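Long-range contacts in exodeoxyribonuclease (Neisseria meningitidis, PDB 2JC5), which is an apurinic/apyrimidinic endonuclease of the AP/ExoA family, a metal-dependent (magnesium or manganese) phosphodiesterase that probably cuts the DNA backbone at sites that have lost a base: residues A[218-226]-A[247-255]; A[99-110]-A[140-151]. All coordinates share one frame; numbering follows the deposited sequence.

Overall arrangement
Both contacts are largely buried, yet they hold the fold together in different ways. Contact 2 (99-110 with 140-151) joins neighbouring strands of one sheet by a run of backbone hydrogen bonds; its outer end, where two arginines gather with water, reaches the surface. Contact 1 (218-226 with 247-255) packs strands of two different sheets face to face and relies mainly on side chains; no backbone-to-backbone bond joins its two segments. Strand 217-225 borders 143-147, so the contacts share a sheet, and Met224 O and Ile220 O receive probable backbone hydrogen bonds from Val146 N and Trp150 N. They converge at the predicted active site, where His247 packs against Asp149.

Contact 1 of 2, residues A[218-226]-A[247-255]; sequences WRIDYQMVT and HAPLVVEYD. With BCN (bicine), chain C.
His247 and Asp221 make a polar link at the end near the predicted active site. ND1 of the imidazole donates to OD2 of Asp221 at 2.6 Å with an N-H...O angle of 161°. The acceptor lies in the ring plane and uses its syn lone pair, while the carboxylate stands nearly upright to the ring, their planes 80° apart. A buried carboxylate suits this place because it fixes the rotation of the imidazole; Thr203 OG1 also hydrogen-bonds to OD2 and helps to hold it. His247 is probably the proton acceptor of the active site, and Asp221 is probably important for catalysis.

Farther along, Gln223 leaves beside its backbone N (chi1 -65°), and its extended chain carries the amide across the gap between the sheets to Tyr254, whose OH donates to OE1 at 2.8 Å. The amide oxygen lies at the edge of the phenol ring, in its plane. NE2 makes a weak bond to Leu250 O at 3.3 Å, and a hydrogen bond to Ile4 O of strand 2-8, so a group that both donates and accepts suits this buried spot.

Apolar groups fill in around these bonds. Leu250 CD2 lies 3.6 Å from Tyr222 C, Val252 CG2 presses on Gln223 CD at 3.4 Å, and Ile220 CD1 meets His247 CE1 at 3.7 Å. Bicine lies over one face of the Trp218 ring, its C6 3.8 Å from CZ2.

The strand axes, roughly parallel, approach to 8.1 Å; two sheets packed face to face form the beta sandwich of the DNase I-like fold. Strand 250-254 lies between 2-8 and 233-238, with helix 191-195 touching Val225, Leu250 and Tyr254.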
loop_
_atom_site.group_PDB
_atom_site.type_symbol
_atom_site.label_atom_id
_atom_site.label_comp_id
_atom_site.label_asym_id
_atom_site.label_seq_id
_atom_site.Cartn_x
_atom_site.Cartn_y
_atom_site.Cartn_z
ATOM N N TRP A 218 -7.760 -9.009 8.031
ATOM C CA TRP A 218 -6.359 -9.268 7.820
ATOM C C TRP A 218 -5.637 -7.938 7.745
ATOM O O TRP A 218 -6.154 -6.993 7.147
ATOM C CB TRP A 218 -6.108 -9.952 6.472
ATOM C CG TRP A 218 -6.761 -11.269 6.201
ATOM C CD1 TRP A 218 -8.091 -11.590 6.294
ATOM C CD2 TRP A 218 -6.107 -12.421 5.659
ATOM N NE1 TRP A 218 -8.285 -12.893 5.900
ATOM C CE2 TRP A 218 -7.089 -13.420 5.492
ATOM C CE3 TRP A 218 -4.774 -12.712 5.320
ATOM C CZ2 TRP A 218 -6.784 -14.684 5.000
ATOM C CZ3 TRP A 218 -4.480 -13.953 4.809
ATOM C CH2 TRP A 218 -5.473 -14.933 4.667
ATOM N N ARG A 219 -4.425 -7.871 8.294
ATOM C CA ARG A 219 -3.568 -6.709 8.093
ATOM C C ARG A 219 -2.614 -7.025 6.936
ATOM O O ARG A 219 -1.585 -7.698 7.104
ATOM C CB ARG A 219 -2.783 -6.363 9.357
ATOM C CG ARG A 219 -2.021 -5.052 9.210
ATOM C CD ARG A 219 -1.385 -4.658 10.497
ATOM N NE ARG A 219 -0.258 -5.513 10.825
ATOM C CZ ARG A 219 1.011 -5.226 10.557
ATOM N NH1 ARG A 219 1.339 -4.083 9.941
ATOM N NH2 ARG A 219 1.951 -6.090 10.919
ATOM N N ILE A 220 -3.000 -6.586 5.741
ATOM C CA ILE A 220 -2.212 -6.821 4.530
ATOM C C ILE A 220 -1.701 -5.529 3.880
ATOM O O ILE A 220 -0.967 -5.599 2.895
ATOM C CB ILE A 220 -2.966 -7.708 3.517
ATOM C CG1 ILE A 220 -4.313 -7.083 3.139
ATOM C CG2 ILE A 220 -3.127 -9.125 4.073
ATOM C CD1 ILE A 220 -5.043 -7.818 1.991
ATOM N N ASP A 221 -2.085 -4.376 4.433
ATOM C CA ASP A 221 -1.617 -3.071 3.979
ATOM C C ASP A 221 -0.586 -2.583 4.972
ATOM O O ASP A 221 -0.754 -2.763 6.184
ATOM C CB ASP A 221 -2.786 -2.105 3.885
ATOM C CG ASP A 221 -3.831 -2.565 2.878
ATOM O OD1 ASP A 221 -3.676 -2.254 1.668
ATOM O OD2 ASP A 221 -4.812 -3.242 3.274
ATOM N N TYR A 222 0.483 -1.997 4.457
ATOM C CA TYR A 222 1.627 -1.589 5.272
ATOM C C TYR A 222 2.158 -0.239 4.849
ATOM O O TYR A 222 2.010 0.171 3.699
ATOM C CB TYR A 222 2.818 -2.539 5.100
ATOM C CG TYR A 222 2.643 -3.968 5.489
ATOM C CD1 TYR A 222 1.958 -4.856 4.666
ATOM C CD2 TYR A 222 3.200 -4.465 6.656
ATOM C CE1 TYR A 222 1.808 -6.168 5.021
ATOM C CE2 TYR A 222 3.063 -5.786 7.000
ATOM C CZ TYR A 222 2.374 -6.641 6.171
ATOM O OH TYR A 222 2.268 -7.973 6.519
ATOM N N GLN A 223 2.857 0.403 5.774
ATOM C CA GLN A 223 3.877 1.405 5.444
ATOM C C GLN A 223 5.203 0.854 5.939
ATOM O O GLN A 223 5.403 0.720 7.138
ATOM C CB GLN A 223 3.527 2.760 6.075
ATOM C CG GLN A 223 2.249 3.356 5.483
ATOM C CD GLN A 223 2.024 4.855 5.745
ATOM O OE1 GLN A 223 2.942 5.624 6.042
ATOM N NE2 GLN A 223 0.781 5.270 5.602
ATOM N N MET A 224 6.060 0.450 5.004
ATOM C CA MET A 224 7.407 -0.017 5.333
ATOM C C MET A 224 8.359 1.164 5.217
ATOM O O MET A 224 8.372 1.830 4.189
ATOM C CB MET A 224 7.873 -1.126 4.390
ATOM C CG MET A 224 7.089 -2.423 4.518
ATOM S SD MET A 224 7.462 -3.262 6.083
ATOM C CE MET A 224 6.802 -4.890 5.713
ATOM N N VAL A 225 9.147 1.424 6.260
ATOM C CA VAL A 225 9.869 2.689 6.379
ATOM C C VAL A 225 11.353 2.462 6.686
ATOM O O VAL A 225 11.722 1.529 7.407
ATOM C CB VAL A 225 9.198 3.567 7.480
ATOM C CG1 VAL A 225 9.790 4.968 7.532
ATOM C CG2 VAL A 225 7.683 3.662 7.240
ATOM N N THR A 226 12.197 3.340 6.152
ATOM C CA THR A 226 13.638 3.365 6.450
ATOM C C THR A 226 13.874 3.815 7.898
ATOM O O THR A 226 12.981 4.388 8.510
ATOM C CB THR A 226 14.344 4.280 5.455
ATOM O OG1 THR A 226 13.624 5.509 5.341
ATOM C CG2 THR A 226 14.416 3.593 4.103
ATOM N N HIS A 247 -10.840 -2.554 1.813
ATOM C CA HIS A 247 -9.760 -2.187 2.717
ATOM C C HIS A 247 -10.114 -0.903 3.441
ATOM O O HIS A 247 -10.967 -0.134 2.979
ATOM C CB HIS A 247 -8.468 -1.895 1.963
ATOM C CG HIS A 247 -7.918 -3.053 1.194
ATOM N ND1 HIS A 247 -6.748 -3.705 1.542
ATOM C CD2 HIS A 247 -8.387 -3.689 0.097
ATOM C CE1 HIS A 247 -6.512 -4.671 0.672
ATOM N NE2 HIS A 247 -7.488 -4.683 -0.217
ATOM N N ALA A 248 -9.450 -0.683 4.577
ATOM C CA ALA A 248 -9.484 0.606 5.281
ATOM C C ALA A 248 -8.183 1.377 5.040
ATOM O O ALA A 248 -7.107 0.773 4.989
ATOM C CB ALA A 248 -9.687 0.380 6.784
ATOM N N PRO A 249 -8.256 2.717 4.919
ATOM C CA PRO A 249 -7.022 3.502 4.806
ATOM C C PRO A 249 -6.128 3.387 6.021
ATOM O O PRO A 249 -6.610 3.407 7.151
ATOM C CB PRO A 249 -7.530 4.938 4.651
ATOM C CG PRO A 249 -8.878 4.779 4.088
ATOM C CD PRO A 249 -9.443 3.562 4.772
ATOM N N LEU A 250 -4.830 3.264 5.766
ATOM C CA LEU A 250 -3.796 3.229 6.785
ATOM C C LEU A 250 -3.096 4.574 6.812
ATOM O O LEU A 250 -2.493 4.980 5.831
ATOM C CB LEU A 250 -2.805 2.104 6.477
ATOM C CG LEU A 250 -1.546 2.014 7.334
ATOM C CD1 LEU A 250 -1.888 1.762 8.819
ATOM C CD2 LEU A 250 -0.616 0.963 6.758
ATOM N N VAL A 251 -3.232 5.284 7.938
ATOM C CA VAL A 251 -2.743 6.645 8.059
ATOM C C VAL A 251 -1.590 6.683 9.041
ATOM O O VAL A 251 -1.723 6.200 10.163
ATOM C CB VAL A 251 -3.866 7.555 8.590
ATOM C CG1 VAL A 251 -3.381 9.027 8.677
ATOM C CG2 VAL A 251 -5.149 7.407 7.754
ATOM N N VAL A 252 -0.473 7.282 8.648
ATOM C CA VAL A 252 0.681 7.435 9.562
ATOM C C VAL A 252 1.125 8.883 9.528
ATOM O O VAL A 252 1.173 9.488 8.454
ATOM C CB VAL A 252 1.858 6.512 9.208
ATOM C CG1 VAL A 252 2.980 6.627 10.255
ATOM C CG2 VAL A 252 1.383 5.052 9.107
ATOM N N GLU A 253 1.437 9.425 10.710
ATOM C CA GLU A 253 1.925 10.791 10.858
ATOM C C GLU A 253 3.389 10.757 11.250
ATOM O O GLU A 253 3.741 10.098 12.225
ATOM C CB GLU A 253 1.096 11.519 11.925
ATOM C CG GLU A 253 -0.324 11.728 11.465
ATOM C CD GLU A 253 -1.206 12.380 12.492
ATOM O OE1 GLU A 253 -0.882 13.510 12.919
ATOM O OE2 GLU A 253 -2.240 11.766 12.844
ATOM N N TYR A 254 4.220 11.476 10.489
ATOM C CA TYR A 254 5.656 11.534 10.704
ATOM C C TYR A 254 6.081 12.959 11.039
ATOM O O TYR A 254 5.638 13.909 10.417
ATOM C CB TYR A 254 6.398 11.104 9.433
ATOM C CG TYR A 254 6.068 9.703 8.964
ATOM C CD1 TYR A 254 5.009 9.479 8.087
ATOM C CD2 TYR A 254 6.838 8.615 9.362
ATOM C CE1 TYR A 254 4.702 8.199 7.656
ATOM C CE2 TYR A 254 6.546 7.342 8.934
ATOM C CZ TYR A 254 5.477 7.130 8.087
ATOM O OH TYR A 254 5.168 5.861 7.660
ATOM N N ASP A 255 6.947 13.099 12.036
ATOM C CA ASP A 255 7.531 14.402 12.362
ATOM C C ASP A 255 8.685 14.641 11.403
ATOM O O ASP A 255 9.842 14.415 11.744
ATOM C CB ASP A 255 8.002 14.408 13.805
ATOM C CG ASP A 255 8.593 15.718 14.218
ATOM O OD1 ASP A 255 8.399 16.694 13.474
ATOM O OD2 ASP A 255 9.240 15.763 15.290
HETATM N N1 BCN C . -5.769 -12.404 -0.109
HETATM C C1 BCN C . -4.324 -12.369 -0.435
HETATM C C2 BCN C . -3.996 -13.080 -1.725
HETATM O O21 BCN C . -2.805 -13.016 -2.146
HETATM O O22 BCN C . -4.899 -13.692 -2.319
HETATM C C3 BCN C . -6.428 -11.097 -0.249
HETATM C C4 BCN C . -6.960 -10.959 -1.663
HETATM O O4 BCN C . -7.793 -12.077 -2.057
HETATM C C5 BCN C . -5.997 -12.971 1.267
HETATM C C6 BCN C . -7.339 -13.688 1.341
HETATM O O6 BCN C . -7.615 -14.430 0.151
#

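Contact 2 of 2, residues A[99-110]-A[140-151]; sequences DFGRLSVISLYL and EGRDIVVCGDWN. With BCN (bicine), chain C.
Arg142 starts out beside its own backbone N (chi1 -67°) and bends at chi3 (54°), which carries its guanidinium back over the turn formed by Phe100 to Leu103. There NH2 donates to Gly101 O at 2.8 Å and to Ser104 OG at 2.9 Å, each acceptor tilted a little over 20° from the guanidinium plane. Ser104 OG in turn donates to Asp99 OD1. An arginine suits this place because one flat group can tie the turn to the next strand. Arg102, bent at chi2 and chi3, lays one face of its guanidinium on Arg142, with Arg102 NH1 3.3 Å from Arg142 CG. Water 1 accepts from NH1 of both arginines, which probably eases the proximity of like charges.

Between the strands, backbone bonds alternate in parallel register, as from Val145 N to Ser104 O (2.9 Å). In one of its two modelled conformers, Ile106 packs CD1 on Val146 CG2 at 3.8 Å, beta-branched residues that suit a buried sheet. Leu108 CD2 sits over the Trp150 six-membered ring, a CH-pi contact 3.9 Å from its centroid.

Beyond the corner at Gly148, Asp149 OD2 approaches the edge of the Tyr109 ring, 3.5 Å from CE1, and is hydrogen-bonded to Asn8. The arrangement is a beta-alpha-beta crossover through helix 117-139, within a DNase I-like fold whose strand ends carry the predicted active-site residues Tyr109, Asp149 and Asn151.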
loop_
_atom_site.group_PDB
_atom_site.type_symbol
_atom_site.label_atom_id
_atom_site.label_comp_id
_atom_site.label_asym_id
_atom_site.label_seq_id
_atom_site.Cartn_x
_atom_site.Cartn_y
_atom_site.Cartn_z
ATOM N N ASP A 99 9.607 11.210 -5.604
ATOM C CA ASP A 99 10.690 11.771 -4.795
ATOM C C ASP A 99 10.460 13.257 -4.509
ATOM O O ASP A 99 10.054 14.028 -5.391
ATOM C CB ASP A 99 12.036 11.634 -5.519
ATOM C CG ASP A 99 12.429 10.208 -5.806
ATOM O OD1 ASP A 99 11.887 9.280 -5.168
ATOM O OD2 ASP A 99 13.290 10.033 -6.694
ATOM N N PHE A 100 10.727 13.641 -3.267
ATOM C CA PHE A 100 10.622 15.018 -2.808
ATOM C C PHE A 100 11.889 15.306 -2.020
ATOM O O PHE A 100 11.985 14.961 -0.840
ATOM C CB PHE A 100 9.415 15.213 -1.893
ATOM C CG PHE A 100 8.132 14.651 -2.430
ATOM C CD1 PHE A 100 7.820 13.316 -2.241
ATOM C CD2 PHE A 100 7.217 15.459 -3.106
ATOM C CE1 PHE A 100 6.624 12.776 -2.735
ATOM C CE2 PHE A 100 6.024 14.937 -3.587
ATOM C CZ PHE A 100 5.713 13.610 -3.395
ATOM N N GLY A 101 12.891 15.889 -2.668
ATOM C CA GLY A 101 14.187 16.012 -2.035
ATOM C C GLY A 101 14.681 14.625 -1.662
ATOM O O GLY A 101 14.690 13.729 -2.500
ATOM N N ARG A 102 14.994 14.424 -0.387
ATOM C CA ARG A 102 15.501 13.151 0.098
ATOM C C ARG A 102 14.422 12.169 0.562
ATOM O O ARG A 102 14.757 11.099 1.053
ATOM C CB ARG A 102 16.510 13.412 1.208
ATOM C CG ARG A 102 17.791 14.067 0.694
ATOM C CD ARG A 102 18.659 13.080 -0.078
ATOM N NE ARG A 102 19.273 12.141 0.859
ATOM C CZ ARG A 102 20.106 11.163 0.515
ATOM N NH1 ARG A 102 20.358 10.910 -0.758
ATOM N NH2 ARG A 102 20.615 10.390 1.451
ATOM N N LEU A 103 13.158 12.557 0.410
ATOM C CA LEU A 103 12.013 11.693 0.701
ATOM C C LEU A 103 11.565 10.977 -0.562
ATOM O O LEU A 103 11.437 11.587 -1.627
ATOM C CB LEU A 103 10.844 12.527 1.247
ATOM C CG LEU A 103 9.534 11.786 1.559
ATOM C CD1 LEU A 103 9.735 10.792 2.682
ATOM C CD2 LEU A 103 8.446 12.773 1.866
ATOM N N SER A 104 11.264 9.689 -0.431
ATOM C CA SER A 104 10.598 8.950 -1.499
ATOM C C SER A 104 9.418 8.222 -0.919
ATOM O O SER A 104 9.502 7.629 0.164
ATOM C CB SER A 104 11.529 7.944 -2.158
ATOM O OG SER A 104 12.649 8.573 -2.752
ATOM N N VAL A 105 8.309 8.277 -1.634
ATOM C CA VAL A 105 7.139 7.494 -1.284
ATOM C C VAL A 105 6.696 6.665 -2.479
ATOM O O VAL A 105 6.609 7.177 -3.611
ATOM C CB VAL A 105 6.017 8.408 -0.802
ATOM C CG1 VAL A 105 4.805 7.590 -0.394
ATOM C CG2 VAL A 105 6.498 9.271 0.345
ATOM N N ILE A 106 6.422 5.393 -2.202
ATOM C CA ILE A 106 5.990 4.436 -3.198
ATOM C C ILE A 106 4.562 4.021 -2.921
ATOM O O ILE A 106 4.123 3.968 -1.762
ATOM C CB ILE A 106 6.906 3.204 -3.194
ATOM C CG1 ILE A 106 8.250 3.588 -3.815
ATOM C CG2 ILE A 106 6.271 2.001 -3.916
ATOM C CD1 ILE A 106 9.424 2.887 -3.238
ATOM N N SER A 107 3.822 3.790 -3.999
ATOM C CA SER A 107 2.549 3.091 -3.929
ATOM C C SER A 107 2.735 1.749 -4.646
ATOM O O SER A 107 3.104 1.728 -5.822
ATOM C CB SER A 107 1.442 3.875 -4.596
ATOM O OG SER A 107 0.216 3.190 -4.338
ATOM N N LEU A 108 2.467 0.657 -3.916
ATOM C CA LEU A 108 2.731 -0.707 -4.342
ATOM C C LEU A 108 1.472 -1.543 -4.250
ATOM O O LEU A 108 0.811 -1.529 -3.228
ATOM C CB LEU A 108 3.772 -1.331 -3.407
ATOM C CG LEU A 108 4.044 -2.834 -3.589
ATOM C CD1 LEU A 108 4.778 -3.125 -4.878
ATOM C CD2 LEU A 108 4.830 -3.402 -2.401
ATOM N N TYR A 109 1.165 -2.290 -5.307
ATOM C CA TYR A 109 0.078 -3.252 -5.291
ATOM C C TYR A 109 0.672 -4.608 -5.636
ATOM O O TYR A 109 0.912 -4.927 -6.810
ATOM C CB TYR A 109 -1.020 -2.865 -6.264
ATOM C CG TYR A 109 -2.236 -3.761 -6.257
ATOM C CD1 TYR A 109 -2.705 -4.354 -5.090
ATOM C CD2 TYR A 109 -2.909 -4.015 -7.420
ATOM C CE1 TYR A 109 -3.808 -5.146 -5.094
ATOM C CE2 TYR A 109 -4.010 -4.826 -7.437
ATOM C CZ TYR A 109 -4.464 -5.389 -6.277
ATOM O OH TYR A 109 -5.578 -6.203 -6.302
ATOM N N LEU A 110 0.942 -5.389 -4.593
ATOM C CA LEU A 110 1.584 -6.693 -4.750
ATOM C C LEU A 110 0.554 -7.711 -5.262
ATOM O O LEU A 110 -0.582 -7.680 -4.840
ATOM C CB LEU A 110 2.188 -7.105 -3.414
ATOM C CG LEU A 110 3.337 -8.091 -3.408
ATOM C CD1 LEU A 110 4.277 -7.798 -2.232
ATOM C CD2 LEU A 110 2.779 -9.508 -3.342
ATOM N N GLU A 140 20.139 3.192 -0.338
ATOM C CA GLU A 140 20.256 4.566 -0.847
ATOM C C GLU A 140 20.607 5.573 0.255
ATOM O O GLU A 140 21.202 6.614 -0.018
ATOM C CB GLU A 140 18.964 5.018 -1.528
ATOM C CG GLU A 140 18.614 4.281 -2.824
ATOM C CD GLU A 140 17.324 4.783 -3.468
ATOM O OE1 GLU A 140 17.019 5.977 -3.316
ATOM O OE2 GLU A 140 16.617 3.992 -4.140
ATOM N N GLY A 141 20.202 5.284 1.492
ATOM C CA GLY A 141 20.418 6.201 2.604
ATOM C C GLY A 141 19.452 7.369 2.659
ATOM O O GLY A 141 19.655 8.300 3.432
ATOM N N ARG A 142 18.414 7.305 1.829
ATOM C CA ARG A 142 17.357 8.311 1.758
ATOM C C ARG A 142 16.205 7.898 2.677
ATOM O O ARG A 142 16.176 6.784 3.221
ATOM C CB ARG A 142 16.803 8.370 0.326
ATOM C CG ARG A 142 17.753 8.897 -0.715
ATOM C CD ARG A 142 17.160 8.708 -2.103
ATOM N NE ARG A 142 15.842 9.295 -2.190
ATOM C CZ ARG A 142 15.580 10.526 -2.579
ATOM N NH1 ARG A 142 16.552 11.341 -2.969
ATOM N NH2 ARG A 142 14.339 10.943 -2.567
ATOM N N ASP A 143 15.237 8.791 2.820
ATOM C CA ASP A 143 14.056 8.517 3.623
ATOM C C ASP A 143 12.981 7.963 2.718
ATOM O O ASP A 143 12.548 8.640 1.810
ATOM C CB ASP A 143 13.599 9.797 4.272
ATOM C CG ASP A 143 14.668 10.419 5.122
ATOM O OD1 ASP A 143 15.270 9.706 5.960
ATOM O OD2 ASP A 143 14.931 11.636 4.938
ATOM N N ILE A 144 12.541 6.737 2.964
ATOM C CA ILE A 144 11.600 6.082 2.050
ATOM C C ILE A 144 10.449 5.438 2.795
ATOM O O ILE A 144 10.653 4.770 3.822
ATOM C CB ILE A 144 12.295 5.013 1.176
ATOM C CG1 ILE A 144 13.518 5.602 0.475
ATOM C CG2 ILE A 144 11.297 4.445 0.135
ATOM C CD1 ILE A 144 14.284 4.624 -0.363
ATOM N N VAL A 145 9.238 5.659 2.283
ATOM C CA VAL A 145 8.047 4.957 2.743
ATOM C C VAL A 145 7.506 4.158 1.568
ATOM O O VAL A 145 7.142 4.746 0.552
ATOM C CB VAL A 145 6.966 5.917 3.260
ATOM C CG1 VAL A 145 5.751 5.131 3.815
ATOM C CG2 VAL A 145 7.550 6.827 4.348
ATOM N N VAL A 146 7.440 2.828 1.729
ATOM C CA VAL A 146 6.802 1.963 0.739
ATOM C C VAL A 146 5.403 1.633 1.259
ATOM O O VAL A 146 5.250 0.819 2.182
ATOM C CB VAL A 146 7.620 0.677 0.466
ATOM C CG1 VAL A 146 6.983 -0.128 -0.667
ATOM C CG2 VAL A 146 9.072 1.027 0.110
ATOM N N CYS A 147 4.408 2.323 0.704
ATOM C CA CYS A 147 3.016 2.142 1.043
ATOM C C CYS A 147 2.389 1.119 0.135
ATOM O O CYS A 147 2.627 1.129 -1.069
ATOM C CB CYS A 147 2.225 3.417 0.808
ATOM S SG CYS A 147 2.540 4.745 1.902
ATOM N N GLY A 148 1.508 0.291 0.679
ATOM C CA GLY A 148 0.559 -0.347 -0.189
ATOM C C GLY A 148 -0.031 -1.613 0.341
ATOM O O GLY A 148 -0.007 -1.877 1.539
ATOM N N ASP A 149 -0.584 -2.367 -0.597
ATOM C CA ASP A 149 -1.245 -3.617 -0.317
ATOM C C ASP A 149 -0.260 -4.702 -0.697
ATOM O O ASP A 149 0.036 -4.895 -1.875
ATOM C CB ASP A 149 -2.515 -3.707 -1.141
ATOM C CG ASP A 149 -3.247 -5.019 -0.997
ATOM O OD1 ASP A 149 -2.789 -5.920 -0.262
ATOM O OD2 ASP A 149 -4.324 -5.158 -1.635
ATOM N N TRP A 150 0.312 -5.326 0.325
ATOM C CA TRP A 150 1.360 -6.323 0.156
ATOM C C TRP A 150 0.783 -7.722 0.075
ATOM O O TRP A 150 1.520 -8.662 -0.209
ATOM C CB TRP A 150 2.384 -6.238 1.291
ATOM C CG TRP A 150 3.195 -4.964 1.301
ATOM C CD1 TRP A 150 2.722 -3.688 1.407
ATOM C CD2 TRP A 150 4.617 -4.853 1.218
ATOM N NE1 TRP A 150 3.763 -2.790 1.383
ATOM C CE2 TRP A 150 4.940 -3.482 1.292
ATOM C CE3 TRP A 150 5.658 -5.781 1.111
ATOM C CZ2 TRP A 150 6.249 -3.025 1.233
ATOM C CZ3 TRP A 150 6.957 -5.315 1.078
ATOM C CH2 TRP A 150 7.233 -3.960 1.126
ATOM N N ASN A 151 -0.508 -7.874 0.366
ATOM C CA ASN A 151 -1.206 -9.158 0.195
ATOM C C ASN A 151 -0.591 -10.289 1.019
ATOM O O ASN A 151 -0.781 -11.470 0.719
ATOM C CB ASN A 151 -1.317 -9.516 -1.302
ATOM C CG ASN A 151 -2.597 -9.020 -1.944
ATOM O OD1 ASN A 151 -2.585 -8.474 -3.058
ATOM N ND2 ASN A 151 -3.698 -9.214 -1.269
HETATM N N1 BCN C . -5.769 -12.404 -0.109
HETATM C C1 BCN C . -4.324 -12.369 -0.435
HETATM C C2 BCN C . -3.996 -13.080 -1.725
HETATM O O21 BCN C . -2.805 -13.016 -2.146
HETATM O O22 BCN C . -4.899 -13.692 -2.319
HETATM C C3 BCN C . -6.428 -11.097 -0.249
HETATM C C4 BCN C . -6.960 -10.959 -1.663
HETATM O O4 BCN C . -7.793 -12.077 -2.057
HETATM C C5 BCN C . -5.997 -12.971 1.267
HETATM C C6 BCN C . -7.339 -13.688 1.341
HETATM O O6 BCN C . -7.615 -14.430 0.151
HETATM O O HOH W 1 19.258 12.064 -3.244
HETATM O O HOH W 2 22.904 8.694 0.908
HETATM O O HOH W 3 20.951 8.205 -2.141
#